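Local atomic coordinates of DyP-type peroxidase (Thermobifida cellulosilytica, PDB entry 4GS1), a protein that probably uses its haem to oxidise dyes and other substrates with hydrogen peroxide, as a DyP-type peroxidase. Residues 142-147 with 178-182. Sequence-based numbering, arbitrary orientation.
Sequences PRWCGG and VRWSL
Arg179 and Trp180 reach from strand 176-185, outermost in its sheet within this chain, into the turn formed by residues 142-147. Arg179 donates its NE-H to Cys145 O at 2.8 Å, meeting the carbonyl almost head-on (C=O...N 165°). Its CG is anti to the backbone N (chi1 -175°) and the chain stays extended to NE, which brings the guanidinium edge up to the Cys145 carbonyl. Trp180 donates from NE1 to Gly146 O at 2.9 Å. This bond is more bent, with an N-H...O angle of 142°, and the oxygen lies tilted from the indole plane.

The tight part is around Trp180. One face of its ring lies against the Trp144 backbone, with Trp144 C 3.5 Å from Trp180 CD1. Trp180 CB also packs on Arg143 O. Beyond the turn, Trp180 touches Val244 and Ala375 of the second sheet, so the contact sits where the two ferredoxin-like halves of the chain meet.

The other side is wet. Arg143 has two conformers, so its pairing here is one of its positions. In the conformer given, its side chain crosses that of Arg179 at about a right angle. Arg179 NH1 lies over one face of the Arg143 guanidinium, 3.5 Å from Arg143 NH1. Both are donors, so no hydrogen bond joins them. In this position waters link the segments instead: one takes a bond from Arg143 NE and gives one to Arg179 O, and another accepts from Arg179 NH2 and, weakly, from Arg143 NH1.

Two adjacent strand residues can both face the turn because Arg179 and Trp180 form a classic beta bulge opposite Ala55. A salt bridge from Arg179 NH1 to Asp57 probably offsets some of the repulsion between the arginines. The chemistry thus implies a turn held by direct bonds to its carbonyls, with water and the Asp57 carboxylate probably easing the crowding of positive charge.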
loop_
_atom_site.group_PDB
_atom_site.type_symbol
_atom_site.label_atom_id
_atom_site.label_comp_id
_atom_site.label_asym_id
_atom_site.label_seq_id
_atom_site.Cartn_x
_atom_site.Cartn_y
_atom_site.Cartn_z
ATOM N N PRO B 142 -17.539 14.440 -0.680
ATOM C CA PRO B 142 -17.404 15.344 0.473
ATOM C C PRO B 142 -16.598 14.796 1.654
ATOM O O PRO B 142 -15.857 15.551 2.287
ATOM C CB PRO B 142 -18.860 15.587 0.892
ATOM C CG PRO B 142 -19.631 15.443 -0.376
ATOM C CD PRO B 142 -18.938 14.333 -1.132
ATOM N N ARG B 143 -16.733 13.502 1.935
ATOM C CA ARG B 143 -16.044 12.917 3.081
ATOM C C ARG B 143 -14.567 12.648 2.804
ATOM O O ARG B 143 -13.820 12.285 3.713
ATOM C CB ARG B 143 -16.755 11.649 3.554
ATOM C CG ARG B 143 -18.141 11.921 4.140
ATOM C CD ARG B 143 -18.120 13.043 5.197
ATOM N NE ARG B 143 -17.396 12.684 6.421
ATOM C CZ ARG B 143 -17.510 13.328 7.578
ATOM N NH1 ARG B 143 -18.330 14.367 7.685
ATOM N NH2 ARG B 143 -16.820 12.926 8.639
ATOM N N TRP B 144 -14.155 12.837 1.553
ATOM C CA TRP B 144 -12.748 12.741 1.167
ATOM C C TRP B 144 -12.158 14.139 0.985
ATOM O O TRP B 144 -11.085 14.289 0.397
ATOM C CB TRP B 144 -12.594 11.988 -0.158
ATOM C CG TRP B 144 -12.800 10.519 -0.100
ATOM C CD1 TRP B 144 -13.014 9.752 1.007
ATOM C CD2 TRP B 144 -12.801 9.627 -1.221
ATOM N NE1 TRP B 144 -13.156 8.423 0.635
ATOM C CE2 TRP B 144 -13.026 8.327 -0.729
ATOM C CE3 TRP B 144 -12.641 9.808 -2.598
ATOM C CZ2 TRP B 144 -13.088 7.210 -1.568
ATOM C CZ3 TRP B 144 -12.691 8.695 -3.433
ATOM C CH2 TRP B 144 -12.920 7.415 -2.914
ATOM N N CYS B 145 -12.861 15.157 1.477
ATOM C CA CYS B 145 -12.383 16.529 1.363
ATOM C C CYS B 145 -12.229 17.212 2.708
ATOM O O CYS B 145 -12.950 16.905 3.655
ATOM C CB CYS B 145 -13.337 17.365 0.509
ATOM S SG CYS B 145 -13.451 16.826 -1.196
ATOM N N GLY B 146 -11.298 18.156 2.784
ATOM C CA GLY B 146 -11.181 18.989 3.969
ATOM C C GLY B 146 -10.637 18.311 5.217
ATOM O O GLY B 146 -9.920 17.308 5.148
ATOM N N GLY B 147 -10.956 18.892 6.372
ATOM C CA GLY B 147 -10.434 18.410 7.636
ATOM C C GLY B 147 -9.977 19.545 8.534
ATOM O O GLY B 147 -9.433 20.539 8.051
ATOM N N VAL B 178 -10.555 10.391 12.732
ATOM C CA VAL B 178 -10.139 10.368 11.328
ATOM C C VAL B 178 -11.298 10.721 10.397
ATOM O O VAL B 178 -12.384 10.131 10.485
ATOM C CB VAL B 178 -9.544 9.003 10.922
ATOM C CG1 VAL B 178 -9.285 8.963 9.428
ATOM C CG2 VAL B 178 -8.235 8.746 11.663
ATOM N N ARG B 179 -11.069 11.691 9.514
ATOM C CA ARG B 179 -12.061 12.073 8.509
ATOM C C ARG B 179 -11.860 11.299 7.206
ATOM O O ARG B 179 -12.797 10.683 6.682
ATOM C CB ARG B 179 -12.004 13.585 8.242
ATOM C CG ARG B 179 -13.074 14.098 7.290
ATOM C CD ARG B 179 -12.963 15.624 7.095
ATOM N NE ARG B 179 -13.967 16.109 6.144
ATOM C CZ ARG B 179 -15.193 16.491 6.490
ATOM N NH1 ARG B 179 -15.575 16.464 7.767
ATOM N NH2 ARG B 179 -16.042 16.901 5.561
ATOM N N TRP B 180 -10.637 11.333 6.689
ATOM C CA TRP B 180 -10.261 10.528 5.531
ATOM C C TRP B 180 -8.761 10.263 5.605
ATOM O O TRP B 180 -8.035 10.943 6.324
ATOM C CB TRP B 180 -10.662 11.190 4.188
ATOM C CG TRP B 180 -10.045 12.545 3.915
ATOM C CD1 TRP B 180 -10.622 13.779 4.141
ATOM C CD2 TRP B 180 -8.748 12.811 3.370
ATOM N NE1 TRP B 180 -9.753 14.783 3.767
ATOM C CE2 TRP B 180 -8.597 14.214 3.293
ATOM C CE3 TRP B 180 -7.694 11.992 2.938
ATOM C CZ2 TRP B 180 -7.438 14.817 2.803
ATOM C CZ3 TRP B 180 -6.535 12.596 2.450
ATOM C CH2 TRP B 180 -6.417 13.995 2.392
ATOM N N SER B 181 -8.294 9.253 4.888
ATOM C CA SER B 181 -6.857 9.035 4.797
ATOM C C SER B 181 -6.530 8.375 3.477
ATOM O O SER B 181 -7.401 7.787 2.833
ATOM C CB SER B 181 -6.346 8.182 5.964
ATOM O OG SER B 181 -6.600 6.802 5.727
ATOM N N LEU B 182 -5.278 8.484 3.052
ATOM C CA LEU B 182 -4.850 7.800 1.831
ATOM C C LEU B 182 -3.367 7.470 1.918
ATOM O O LEU B 182 -2.550 8.318 2.300
ATOM C CB LEU B 182 -5.132 8.655 0.587
ATOM C CG LEU B 182 -4.908 8.023 -0.793
ATOM C CD1 LEU B 182 -5.745 6.782 -0.963
ATOM C CD2 LEU B 182 -5.246 9.053 -1.881
HETATM O O HOH W 1 -16.378 17.963 2.678
HETATM O O HOH W 2 -15.367 10.659 10.140
HETATM O O HOH W 3 -15.544 10.899 6.912
HETATM O O HOH W 4 -18.916 16.727 6.023
#